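Local coordinates for protein phosphodiesterase (PDB 4G75) that is a colicin M-like bacteriocin that binds magnesium and probably degrades lipid-linked peptidoglycan precursors of rival bacteria as a phosphodiesterase, at residues 63-68 and 83-88; 96-99 and 103-106; 117-120 and 125-128; 148-151 and 156-159; 176-181 and 228-233. All blocks are in the same frame, centred on the assembly; numbering follows the deposited sequence. Where two conformers were deposited one is given.

Interaction 1: 63-68 and 83-88; sequences AQWANW and YEFIWD. With EDO (1,2-ethanediol), chain M.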
# COMPACT_ATOMS: atom_id res chain seq x y z
N ALA A 63 -5.68 -12.14 -15.81
CA ALA A 63 -5.20 -12.88 -16.97
C ALA A 63 -6.30 -13.78 -17.50
O ALA A 63 -6.43 -13.98 -18.71
CB ALA A 63 -3.96 -13.68 -16.62
N GLN A 64 -7.11 -14.33 -16.61
CA GLN A 64 -8.25 -15.15 -17.02
C GLN A 64 -9.32 -14.27 -17.66
O GLN A 64 -9.75 -14.52 -18.79
CB GLN A 64 -8.86 -15.88 -15.82
CG GLN A 64 -7.96 -16.92 -15.19
CD GLN A 64 -8.53 -17.43 -13.88
OE1 GLN A 64 -9.48 -18.22 -13.87
NE2 GLN A 64 -7.97 -16.99 -12.77
N TRP A 65 -9.74 -13.25 -16.92
CA TRP A 65 -10.75 -12.31 -17.37
C TRP A 65 -10.43 -11.79 -18.77
O TRP A 65 -11.28 -11.82 -19.67
CB TRP A 65 -10.81 -11.14 -16.40
CG TRP A 65 -12.02 -10.28 -16.49
CD1 TRP A 65 -13.00 -10.33 -17.44
CD2 TRP A 65 -12.36 -9.20 -15.62
NE1 TRP A 65 -13.95 -9.37 -17.20
CE2 TRP A 65 -13.58 -8.65 -16.09
CE3 TRP A 65 -11.77 -8.65 -14.48
CZ2 TRP A 65 -14.20 -7.58 -15.46
CZ3 TRP A 65 -12.39 -7.58 -13.86
CH2 TRP A 65 -13.59 -7.06 -14.35
N ALA A 66 -9.20 -11.33 -18.96
CA ALA A 66 -8.81 -10.67 -20.20
C ALA A 66 -8.20 -11.63 -21.22
O ALA A 66 -7.73 -11.20 -22.28
CB ALA A 66 -7.85 -9.52 -19.92
N ASN A 67 -8.21 -12.92 -20.91
CA ASN A 67 -7.70 -13.93 -21.84
C ASN A 67 -6.27 -13.66 -22.29
O ASN A 67 -5.98 -13.63 -23.49
CB ASN A 67 -8.61 -14.04 -23.06
CG ASN A 67 -10.02 -14.46 -22.70
OD1 ASN A 67 -10.99 -13.79 -23.05
ND2 ASN A 67 -10.13 -15.57 -21.98
N TRP A 68 -5.38 -13.46 -21.33
CA TRP A 68 -3.98 -13.26 -21.65
C TRP A 68 -3.36 -14.56 -22.11
O TRP A 68 -2.41 -14.57 -22.88
CB TRP A 68 -3.22 -12.76 -20.43
CG TRP A 68 -3.44 -11.32 -20.09
CD1 TRP A 68 -4.35 -10.47 -20.65
CD2 TRP A 68 -2.75 -10.58 -19.08
NE1 TRP A 68 -4.25 -9.23 -20.06
CE2 TRP A 68 -3.28 -9.27 -19.09
CE3 TRP A 68 -1.73 -10.89 -18.18
CZ2 TRP A 68 -2.83 -8.28 -18.23
CZ3 TRP A 68 -1.27 -9.90 -17.33
CH2 TRP A 68 -1.82 -8.61 -17.36
N TYR A 83 -15.73 -11.67 -11.37
CA TYR A 83 -16.42 -11.34 -10.13
C TYR A 83 -15.46 -11.34 -8.95
O TYR A 83 -15.58 -10.53 -8.04
CB TYR A 83 -17.58 -12.31 -9.85
CG TYR A 83 -18.70 -12.25 -10.86
CD1 TYR A 83 -18.83 -11.17 -11.73
CD2 TYR A 83 -19.65 -13.26 -10.93
CE1 TYR A 83 -19.87 -11.11 -12.65
CE2 TYR A 83 -20.69 -13.21 -11.84
CZ TYR A 83 -20.79 -12.14 -12.70
OH TYR A 83 -21.83 -12.09 -13.61
N GLU A 84 -14.51 -12.27 -8.96
CA GLU A 84 -13.56 -12.38 -7.86
C GLU A 84 -12.56 -11.22 -7.86
O GLU A 84 -12.17 -10.74 -6.79
CB GLU A 84 -12.84 -13.73 -7.89
CG GLU A 84 -13.75 -14.90 -7.55
CD GLU A 84 -14.54 -14.68 -6.28
OE1 GLU A 84 -13.92 -14.36 -5.24
OE2 GLU A 84 -15.79 -14.81 -6.31
N PHE A 85 -12.17 -10.76 -9.04
CA PHE A 85 -11.26 -9.62 -9.13
C PHE A 85 -11.98 -8.40 -8.56
O PHE A 85 -11.44 -7.65 -7.75
CB PHE A 85 -10.86 -9.37 -10.58
CG PHE A 85 -9.81 -8.30 -10.76
CD1 PHE A 85 -8.47 -8.64 -10.92
CD2 PHE A 85 -10.16 -6.96 -10.76
CE1 PHE A 85 -7.50 -7.65 -11.09
CE2 PHE A 85 -9.20 -5.97 -10.93
CZ PHE A 85 -7.88 -6.31 -11.09
N ILE A 86 -13.22 -8.21 -8.99
CA ILE A 86 -14.01 -7.07 -8.54
C ILE A 86 -14.21 -7.06 -7.03
O ILE A 86 -14.00 -6.03 -6.38
CB ILE A 86 -15.36 -7.00 -9.25
CG1 ILE A 86 -15.13 -6.64 -10.73
CG2 ILE A 86 -16.25 -5.98 -8.57
CD1 ILE A 86 -16.32 -6.89 -11.64
N TRP A 87 -14.61 -8.20 -6.46
CA TRP A 87 -14.80 -8.29 -5.02
C TRP A 87 -13.52 -8.13 -4.20
O TRP A 87 -13.55 -7.57 -3.12
CB TRP A 87 -15.55 -9.57 -4.62
CG TRP A 87 -17.04 -9.47 -4.77
CD1 TRP A 87 -17.84 -10.27 -5.55
CD2 TRP A 87 -17.91 -8.53 -4.14
NE1 TRP A 87 -19.15 -9.88 -5.43
CE2 TRP A 87 -19.22 -8.81 -4.57
CE3 TRP A 87 -17.71 -7.47 -3.24
CZ2 TRP A 87 -20.33 -8.08 -4.14
CZ3 TRP A 87 -18.81 -6.75 -2.81
CH2 TRP A 87 -20.10 -7.05 -3.27
N ASP A 88 -12.39 -8.62 -4.71
CA ASP A 88 -11.11 -8.43 -4.04
C ASP A 88 -10.75 -6.94 -4.04
O ASP A 88 -10.21 -6.41 -3.06
CB ASP A 88 -9.99 -9.24 -4.70
CG ASP A 88 -9.92 -10.68 -4.21
OD1 ASP A 88 -10.85 -11.16 -3.52
OD2 ASP A 88 -8.90 -11.34 -4.53
C1 EDO M . -17.65 -17.09 -8.85
O1 EDO M . -17.14 -15.81 -8.47
C2 EDO M . -16.50 -18.03 -9.20
O2 EDO M . -15.52 -17.31 -9.97
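In both Trp-65 and Phe-85 the first torsion sets CG opposite the backbone N (chi1 -164° and -174°), which sends the indole out from the last turn of helix 55-65 and the phenyl ring out from helix 81-102 to meet between them. The two side chains cross at nearly a right angle. The six-membered ring of the indole turns its edge toward the face of the phenyl ring in an offset edge-to-face pair, centroids 5.8 Å apart and planes at 61°; Trp-65 CZ3 approaches Phe-85 CD2 at 3.9 Å. The neighbouring corner of the indole is taken by isoleucine: Trp-65 CH2 lies 3.9 Å from Ile-86 CD1, the tip of an extended branch. Leu-58 and Leu-61 of helix 55-65 also pack on Phe-85. One residue earlier, Glu-84 OE2 accepts a hydrogen bond of 2.7 Å from O1 of an ethanediol molecule, probably a crystallisation additive, while its OE1 forms salt bridges with Lys-42 and Arg-45. The chemistry is thus divided by side: apolar contact and the edge-to-face ring pair join the two segments, with no hydrogen bond between them, and the paired lysine and arginine probably keep Glu-84 ionised.

Interaction 2: 96-99 and 103-106; sequences DYNQ and GDDR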
# COMPACT_ATOMS: atom_id res chain seq x y z
N ASP A 96 -7.24 -3.26 4.74
CA ASP A 96 -6.18 -2.35 5.13
C ASP A 96 -6.68 -1.36 6.18
O ASP A 96 -5.99 -1.09 7.18
CB ASP A 96 -5.64 -1.58 3.93
CG ASP A 96 -4.37 -0.82 4.27
OD1 ASP A 96 -3.32 -1.48 4.40
OD2 ASP A 96 -4.44 0.42 4.43
N TYR A 97 -7.88 -0.84 5.95
CA TYR A 97 -8.45 0.16 6.85
C TYR A 97 -8.79 -0.46 8.21
O TYR A 97 -8.72 0.22 9.24
CB TYR A 97 -9.68 0.83 6.24
CG TYR A 97 -10.09 2.05 7.02
CD1 TYR A 97 -9.29 3.18 7.05
CD2 TYR A 97 -11.28 2.07 7.75
CE1 TYR A 97 -9.65 4.30 7.78
CE2 TYR A 97 -11.65 3.19 8.48
CZ TYR A 97 -10.83 4.31 8.49
OH TYR A 97 -11.18 5.43 9.21
N ASN A 98 -9.15 -1.73 8.22
CA ASN A 98 -9.40 -2.42 9.49
C ASN A 98 -8.13 -2.46 10.33
O ASN A 98 -8.17 -2.29 11.56
CB ASN A 98 -9.94 -3.83 9.26
CG ASN A 98 -11.37 -3.82 8.76
OD1 ASN A 98 -12.07 -2.81 8.88
ND2 ASN A 98 -11.83 -4.94 8.22
N GLN A 99 -7.00 -2.68 9.68
CA GLN A 99 -5.73 -2.65 10.40
C GLN A 99 -5.43 -1.27 10.97
O GLN A 99 -5.02 -1.15 12.12
CB GLN A 99 -4.57 -3.10 9.51
CG GLN A 99 -4.56 -4.59 9.27
CD GLN A 99 -3.17 -5.14 9.11
OE1 GLN A 99 -2.54 -4.97 8.06
NE2 GLN A 99 -2.67 -5.78 10.15
N GLY A 103 -6.86 -1.58 14.51
CA GLY A 103 -5.72 -2.34 14.98
C GLY A 103 -5.88 -3.84 14.85
O GLY A 103 -5.26 -4.61 15.59
N ASP A 104 -6.73 -4.26 13.92
CA ASP A 104 -6.90 -5.69 13.63
C ASP A 104 -5.59 -6.33 13.18
O ASP A 104 -4.83 -5.73 12.41
CB ASP A 104 -7.90 -5.88 12.49
CG ASP A 104 -9.34 -5.79 12.95
OD1 ASP A 104 -9.60 -5.87 14.18
OD2 ASP A 104 -10.22 -5.67 12.07
N ASP A 105 -5.34 -7.55 13.62
CA ASP A 105 -4.29 -8.37 13.04
C ASP A 105 -4.72 -8.70 11.62
O ASP A 105 -5.86 -8.47 11.25
CB ASP A 105 -4.09 -9.66 13.85
CG ASP A 105 -5.33 -10.55 13.82
OD1 ASP A 105 -6.25 -10.32 14.64
OD2 ASP A 105 -5.38 -11.47 12.99
N ARG A 106 -3.82 -9.26 10.82
CA ARG A 106 -4.06 -9.40 9.39
C ARG A 106 -5.27 -10.27 9.08
O ARG A 106 -6.14 -9.90 8.28
CB ARG A 106 -2.83 -9.97 8.70
CG ARG A 106 -1.65 -9.01 8.76
CD ARG A 106 -0.37 -9.68 8.31
NE ARG A 106 0.80 -8.85 8.61
CZ ARG A 106 2.05 -9.21 8.35
NH1 ARG A 106 2.29 -10.38 7.77
NH2 ARG A 106 3.07 -8.41 8.67
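Gln-99 reaches across to the backbone of Asp-104 by bending at its second torsion. The first torsion keeps CG beside its own backbone N, and a chi2 of -148°, some 30° from fully extended, swings the amide over the chain leaving the helix. Gln-99 NE2 then donates to Asp-104 O at 3.1 Å with a nearly straight N-H...O angle of 162°; the acceptor lies in the plane of the amide and the donor in the carbonyl plane, a flat geometry that, with a second bond from NE2 to Asp-4, probably fixes the rotation of the amide. Arg-106 CG lies 3.7 Å from Gln-99 NE2, its extended chain carrying the guanidinium away to Asp-4 and Thr-8. Asn-98 and Asp-104 run side by side in one direction, Asp-104 OD2 lying 3.4 Å from Asn-98 CB. Their polar ends are held by helix 106-113: the carboxylate by Arg-112, the amide nitrogen by the carbonyl of Ala-109. Two weak backbone bonds close the helix end, Gly-103 N to Gln-99 O at 3.0 Å and Asp-104 N to Asn-98 O at 3.4 Å, with Gly-103 at positive phi. Asp-105 follows as N-cap of the next helix. With the main-chain bonds so weak, the nearly straight hydrogen bond from the Gln-99 amide probably does much to fix the link between the two helices.

Interaction 3: 117-120 and 125-128; sequences QYPF and GIPS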
# COMPACT_ATOMS: atom_id res chain seq x y z
N GLN A 117 -22.39 -10.17 2.23
CA GLN A 117 -22.93 -10.94 1.11
C GLN A 117 -22.09 -10.75 -0.15
O GLN A 117 -21.50 -9.69 -0.35
CB GLN A 117 -24.37 -10.49 0.82
CG GLN A 117 -25.28 -10.53 2.03
CD GLN A 117 -25.83 -11.90 2.28
OE1 GLN A 117 -25.29 -12.67 3.07
NE2 GLN A 117 -26.92 -12.24 1.60
N TYR A 118 -22.07 -11.77 -1.01
CA TYR A 118 -21.35 -11.67 -2.28
C TYR A 118 -22.24 -11.89 -3.50
O TYR A 118 -22.01 -12.81 -4.30
CB TYR A 118 -20.15 -12.62 -2.31
CG TYR A 118 -18.99 -12.16 -1.45
CD1 TYR A 118 -17.97 -11.39 -2.00
CD2 TYR A 118 -18.90 -12.50 -0.11
CE1 TYR A 118 -16.90 -10.96 -1.22
CE2 TYR A 118 -17.84 -12.07 0.67
CZ TYR A 118 -16.84 -11.30 0.11
OH TYR A 118 -15.78 -10.88 0.88
N PRO A 119 -23.24 -11.02 -3.68
CA PRO A 119 -24.05 -11.09 -4.89
C PRO A 119 -23.14 -10.89 -6.09
O PRO A 119 -22.06 -10.33 -5.94
CB PRO A 119 -24.99 -9.88 -4.78
CG PRO A 119 -24.63 -9.16 -3.52
CD PRO A 119 -23.40 -9.75 -2.94
N PHE A 120 -23.56 -11.33 -7.26
CA PHE A 120 -22.75 -11.06 -8.44
C PHE A 120 -22.67 -9.56 -8.68
O PHE A 120 -23.69 -8.86 -8.63
CB PHE A 120 -23.32 -11.77 -9.67
CG PHE A 120 -23.37 -13.25 -9.54
CD1 PHE A 120 -22.29 -13.95 -9.03
CD2 PHE A 120 -24.50 -13.96 -9.93
CE1 PHE A 120 -22.33 -15.32 -8.91
CE2 PHE A 120 -24.54 -15.33 -9.81
CZ PHE A 120 -23.46 -16.01 -9.30
N GLY A 125 -24.76 -0.74 -9.45
CA GLY A 125 -24.44 -0.35 -8.09
C GLY A 125 -23.96 -1.44 -7.14
O GLY A 125 -23.92 -1.23 -5.92
N ILE A 126 -23.60 -2.60 -7.68
CA ILE A 126 -23.00 -3.66 -6.87
C ILE A 126 -21.61 -3.98 -7.41
O ILE A 126 -21.47 -4.36 -8.57
CB ILE A 126 -23.84 -4.95 -6.91
CG1 ILE A 126 -25.23 -4.70 -6.33
CG2 ILE A 126 -23.13 -6.06 -6.15
CD1 ILE A 126 -26.10 -5.94 -6.29
N PRO A 127 -20.57 -3.82 -6.57
CA PRO A 127 -20.63 -3.36 -5.18
C PRO A 127 -20.79 -1.85 -5.07
O PRO A 127 -20.62 -1.14 -6.07
CB PRO A 127 -19.25 -3.74 -4.62
CG PRO A 127 -18.55 -4.51 -5.71
CD PRO A 127 -19.19 -4.10 -6.99
N SER A 128 -21.09 -1.37 -3.87
CA SER A 128 -21.19 0.06 -3.59
C SER A 128 -19.82 0.62 -3.22
O SER A 128 -19.34 0.41 -2.10
CB SER A 128 -22.18 0.30 -2.46
OG SER A 128 -22.14 1.65 -2.02
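The carbonyl of Phe-120 is the flat group that meets the other segment: the CG2 methyl of Ile-126 lies above its plane, 3.8 Å from Phe-120 O. The puckered ring of Pro-119 receives the same methyl at its outer corner, Pro-119 CG and Ile-126 CG2 being 4.3 Å apart. The CG2 branch makes the closest approaches, with Ile-126 CD1 near Pro-119 CB at 4.4 Å. With CG1 beside the backbone N (chi1 -61°), CG2 is set opposite that N and meets Phe-120 O, while CG1 carries CD1 alongside Pro-119. The phenyl ring of Phe-120 leaves in the other direction and packs against Tyr-83 and Phe-80. No hydrogen bond crosses between the segments, and the touch is light, a van der Waals meeting at the surface. Firmer anchors lie on helix 81-102, where Trp-87 NE1 bonds to the carbonyl oxygen of Pro-119 and Pro-127, entered through a cis peptide, packs on Ile-86, Trp-87 and Phe-90. Gly-125, at a positive phi of 101°, makes the bend before Ile-126. The arrangement is that of a long irregular connection between helices 106-113 and 143-153, doubling back on itself while prolines and aromatic residues fasten it to a helix.

Interaction 4: 148-151 and 156-159; sequences FAHY and GKKM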
# COMPACT_ATOMS: atom_id res chain seq x y z
N PHE A 148 -3.90 0.51 -4.97
CA PHE A 148 -4.30 0.16 -6.33
C PHE A 148 -5.82 0.15 -6.45
O PHE A 148 -6.39 0.65 -7.42
CB PHE A 148 -3.73 -1.21 -6.70
CG PHE A 148 -4.10 -1.67 -8.07
CD1 PHE A 148 -3.70 -0.96 -9.18
CD2 PHE A 148 -4.85 -2.82 -8.25
CE1 PHE A 148 -4.05 -1.37 -10.45
CE2 PHE A 148 -5.20 -3.26 -9.52
CZ PHE A 148 -4.81 -2.52 -10.62
N ALA A 149 -6.49 -0.41 -5.45
CA ALA A 149 -7.94 -0.44 -5.46
C ALA A 149 -8.50 0.98 -5.50
O ALA A 149 -9.47 1.25 -6.21
CB ALA A 149 -8.46 -1.22 -4.27
N HIS A 150 -7.88 1.89 -4.76
CA HIS A 150 -8.35 3.27 -4.75
C HIS A 150 -8.13 3.98 -6.09
O HIS A 150 -8.88 4.88 -6.47
CB HIS A 150 -7.71 4.07 -3.61
CG HIS A 150 -8.37 5.40 -3.39
ND1 HIS A 150 -9.49 5.55 -2.60
CD2 HIS A 150 -8.09 6.62 -3.89
CE1 HIS A 150 -9.86 6.81 -2.60
NE2 HIS A 150 -9.03 7.49 -3.38
N TYR A 151 -7.09 3.57 -6.79
CA TYR A 151 -6.83 4.05 -8.14
C TYR A 151 -7.99 3.66 -9.06
O TYR A 151 -8.49 4.47 -9.86
CB TYR A 151 -5.51 3.44 -8.62
CG TYR A 151 -5.09 3.76 -10.03
CD1 TYR A 151 -4.92 5.07 -10.46
CD2 TYR A 151 -4.81 2.73 -10.93
CE1 TYR A 151 -4.51 5.35 -11.76
CE2 TYR A 151 -4.40 3.01 -12.23
CZ TYR A 151 -4.26 4.31 -12.63
OH TYR A 151 -3.85 4.58 -13.92
N GLY A 156 -10.56 9.71 -7.52
CA GLY A 156 -9.73 10.89 -7.34
C GLY A 156 -9.57 11.37 -5.91
O GLY A 156 -8.81 12.29 -5.64
N LYS A 157 -10.29 10.74 -4.98
CA LYS A 157 -10.25 11.18 -3.59
C LYS A 157 -8.87 11.00 -2.96
O LYS A 157 -8.18 10.00 -3.20
CB LYS A 157 -11.32 10.47 -2.77
CG LYS A 157 -12.74 10.73 -3.26
CD LYS A 157 -13.78 10.39 -2.19
CE LYS A 157 -13.74 8.92 -1.82
NZ LYS A 157 -14.07 8.04 -2.97
N LYS A 158 -8.46 11.98 -2.18
CA LYS A 158 -7.16 11.96 -1.52
C LYS A 158 -7.10 10.87 -0.46
O LYS A 158 -8.08 10.63 0.25
CB LYS A 158 -6.93 13.32 -0.88
CG LYS A 158 -5.64 13.48 -0.11
CD LYS A 158 -5.41 14.96 0.13
CE LYS A 158 -4.12 15.22 0.88
NZ LYS A 158 -3.89 16.69 0.99
N MSE A 159 -5.95 10.20 -0.37
CA MSE A 159 -5.68 9.25 0.71
C MSE A 159 -4.50 9.77 1.51
O MSE A 159 -3.64 10.45 0.97
CB MSE A 159 -5.35 7.87 0.14
CG MSE A 159 -6.52 7.21 -0.57
SE MSE A 159 -7.94 6.65 0.67
CE MSE A 159 -7.02 5.19 1.58
O HOH W 1 -8.80 7.51 -7.79
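Where helix 143-153 gives way to the short strand 159-160, His-150 bridges the turn, its imidazole gripped at the edge by Lys-157 and covered on one face by Met-159. CG of the histidine sits opposite the backbone N (chi1 -168°), which sends the ring off the helix toward the returning chain. There His-150 NE2 donates to Lys-157 O at 2.7 Å; the bond is short but bent, 140° at the hydrogen, and the donor approaches tilted from the carbonyl plane. Over the ring lies Met-159, present as selenomethionine. Its CG rests almost squarely above the middle of the His-150 imidazole, 3.7 Å from the centroid, a CH-pi contact. Bends at its second and third torsions fold the rest of the chain back over the same ring, so that the selenium of Met-159 also lies over the face, 4.0 Å from the His-150 centroid and 23° off the normal. A water lies 2.9 Å from His-150 O and accepts from Gly-156 N at 2.8 Å, a further link. Tyr-275 of strand 275-278 meets the histidine ring edge-to-face, and the backbone of Met-159 bonds to Pro-276 and Gly-278. The motif is a helix-turn-strand unit delivering a short parallel strand to the sheet of the colicin M domain, with the Met-159 side chain about 13 Å from the magnesium ion.

Interaction 5: 176-181 and 228-233; sequences PQFIGV and GQWSFR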
# COMPACT_ATOMS: atom_id res chain seq x y z
N PRO A 176 23.65 14.71 0.98
CA PRO A 176 24.54 15.74 0.44
C PRO A 176 24.02 17.16 0.66
O PRO A 176 24.82 18.06 0.88
CB PRO A 176 24.57 15.40 -1.05
CG PRO A 176 24.41 13.91 -1.06
CD PRO A 176 23.43 13.61 0.04
N GLN A 177 22.70 17.37 0.62
CA GLN A 177 22.18 18.71 0.83
C GLN A 177 22.45 19.16 2.25
O GLN A 177 22.82 20.31 2.49
CB GLN A 177 20.68 18.78 0.54
CG GLN A 177 20.34 18.59 -0.92
CD GLN A 177 18.86 18.77 -1.19
OE1 GLN A 177 18.14 17.79 -1.40
NE2 GLN A 177 18.40 20.01 -1.18
N PHE A 178 22.28 18.25 3.20
CA PHE A 178 22.59 18.59 4.58
C PHE A 178 24.08 18.83 4.79
O PHE A 178 24.47 19.80 5.44
CB PHE A 178 22.09 17.54 5.56
CG PHE A 178 22.34 17.90 6.99
CD1 PHE A 178 21.50 18.78 7.65
CD2 PHE A 178 23.45 17.40 7.66
CE1 PHE A 178 21.75 19.14 8.96
CE2 PHE A 178 23.70 17.76 8.97
CZ PHE A 178 22.85 18.63 9.63
N ILE A 179 24.91 17.95 4.25
CA ILE A 179 26.36 18.14 4.36
C ILE A 179 26.74 19.51 3.79
O ILE A 179 27.53 20.23 4.38
CB ILE A 179 27.15 17.02 3.65
CG1 ILE A 179 26.82 15.66 4.27
CG2 ILE A 179 28.66 17.29 3.73
CD1 ILE A 179 27.33 14.48 3.46
N GLY A 180 26.14 19.86 2.66
CA GLY A 180 26.38 21.16 2.05
C GLY A 180 25.97 22.31 2.96
O GLY A 180 26.71 23.28 3.12
N VAL A 181 24.79 22.19 3.54
CA VAL A 181 24.29 23.22 4.45
C VAL A 181 25.18 23.33 5.68
O VAL A 181 25.45 24.42 6.17
CB VAL A 181 22.83 22.93 4.89
CG1 VAL A 181 22.45 23.78 6.09
CG2 VAL A 181 21.87 23.17 3.74
N GLY A 228 33.71 24.29 17.06
CA GLY A 228 33.62 23.28 16.02
C GLY A 228 32.44 22.34 16.21
O GLY A 228 32.13 21.56 15.31
N GLN A 229 31.81 22.38 17.38
CA GLN A 229 30.61 21.59 17.62
C GLN A 229 29.46 22.13 16.78
O GLN A 229 29.41 23.32 16.48
CB GLN A 229 30.21 21.64 19.10
CG GLN A 229 31.28 21.16 20.08
CD GLN A 229 31.54 19.67 19.99
OE1 GLN A 229 30.62 18.89 19.76
NE2 GLN A 229 32.80 19.28 20.16
N TRP A 230 28.55 21.25 16.40
CA TRP A 230 27.34 21.67 15.72
C TRP A 230 26.17 20.81 16.18
O TRP A 230 26.35 19.67 16.62
CB TRP A 230 27.51 21.64 14.20
CG TRP A 230 27.68 20.27 13.63
CD1 TRP A 230 28.86 19.65 13.30
CD2 TRP A 230 26.64 19.34 13.30
NE1 TRP A 230 28.61 18.39 12.80
CE2 TRP A 230 27.25 18.18 12.79
CE3 TRP A 230 25.24 19.38 13.40
CZ2 TRP A 230 26.52 17.07 12.38
CZ3 TRP A 230 24.52 18.27 12.99
CH2 TRP A 230 25.16 17.13 12.49
N SER A 231 24.97 21.35 16.09
CA SER A 231 23.79 20.57 16.39
C SER A 231 22.66 21.02 15.47
O SER A 231 22.62 22.17 15.03
CB SER A 231 23.39 20.72 17.86
OG SER A 231 23.14 22.08 18.18
N PHE A 232 21.78 20.08 15.16
CA PHE A 232 20.61 20.40 14.36
C PHE A 232 19.37 19.81 15.00
O PHE A 232 19.32 18.62 15.30
CB PHE A 232 20.75 19.89 12.93
CG PHE A 232 19.50 20.05 12.10
CD1 PHE A 232 19.15 21.29 11.59
CD2 PHE A 232 18.69 18.96 11.83
CE1 PHE A 232 18.01 21.44 10.82
CE2 PHE A 232 17.55 19.11 11.07
CZ PHE A 232 17.20 20.35 10.56
N ARG A 233 18.37 20.65 15.20
CA ARG A 233 17.09 20.21 15.74
C ARG A 233 15.97 20.65 14.81
O ARG A 233 15.84 21.82 14.48
CB ARG A 233 16.86 20.78 17.14
CG ARG A 233 18.10 20.80 18.01
CD ARG A 233 17.78 21.24 19.43
NE ARG A 233 17.62 20.11 20.34
CZ ARG A 233 16.48 19.44 20.53
NH1 ARG A 233 15.39 19.79 19.87
NH2 ARG A 233 16.44 18.43 21.39
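An aromatic cluster of Phe-178, Trp-230 and Phe-232 pins helix 176-184 against the sheet of the colicin M domain, a helix-on-sheet packing at the end of the molecule far from the metal. Phe-178 is its centre: with CG opposite the backbone N (chi1 -178°), the ring projects from the helix toward strand 229-243. Two residues of that strand, separated by Ser-231, which faces the other way, send their rings to meet it. Phe-178 turns its edge toward the face of Phe-232 in an edge-to-face pair, centroids 5.6 Å apart and planes at 66°. The Phe-178 and Trp-230 side chains come from opposite directions, and their rings meet obliquely, the six-membered ring of Trp-230 also lying 5.6 Å from the phenyl ring, centroid to centroid. The indole takes this place through its first torsion, which sets CG between the backbone N and the carbonyl carbon. Phe-194 and Ile-287, from strands 188-199 and 283-290, pack on Phe-178, and Val-192, Ile-218 and Val-285 on Phe-232, so the cluster continues into the apolar side of the sheet. No hydrogen bond joins the helix segment to the strand segment. The closest approaches lie at the far end of the Phe-178 ring: Trp-230 CZ3 lies at its edge, 3.8 Å from Phe-178 CZ, while Phe-178 CE1 stands over the Phe-232 ring, 4.0 Å from its CG.

In the fold
The five contacts follow one another along the chain without overlap and mark out an elongated molecule. Interactions 1 and 2 both use helix 81-102, with centres about 25 Å apart. Interaction 3, in the loop after helix 106-113, touches interaction 1 where Trp-87 and Tyr-83 meet Tyr-118, Pro-119, Phe-120 and Pro-127. Interaction 4 lies nearer the middle of the chain, its centre about 20 Å from that of interaction 1, where the helical part gives way to the mixed sheet that also carries interaction 5. The centre of interaction 5 is about 53 Å from that of interaction 1, across the chain's centre. The magnesium site lies between these ends, near where helices and sheet join.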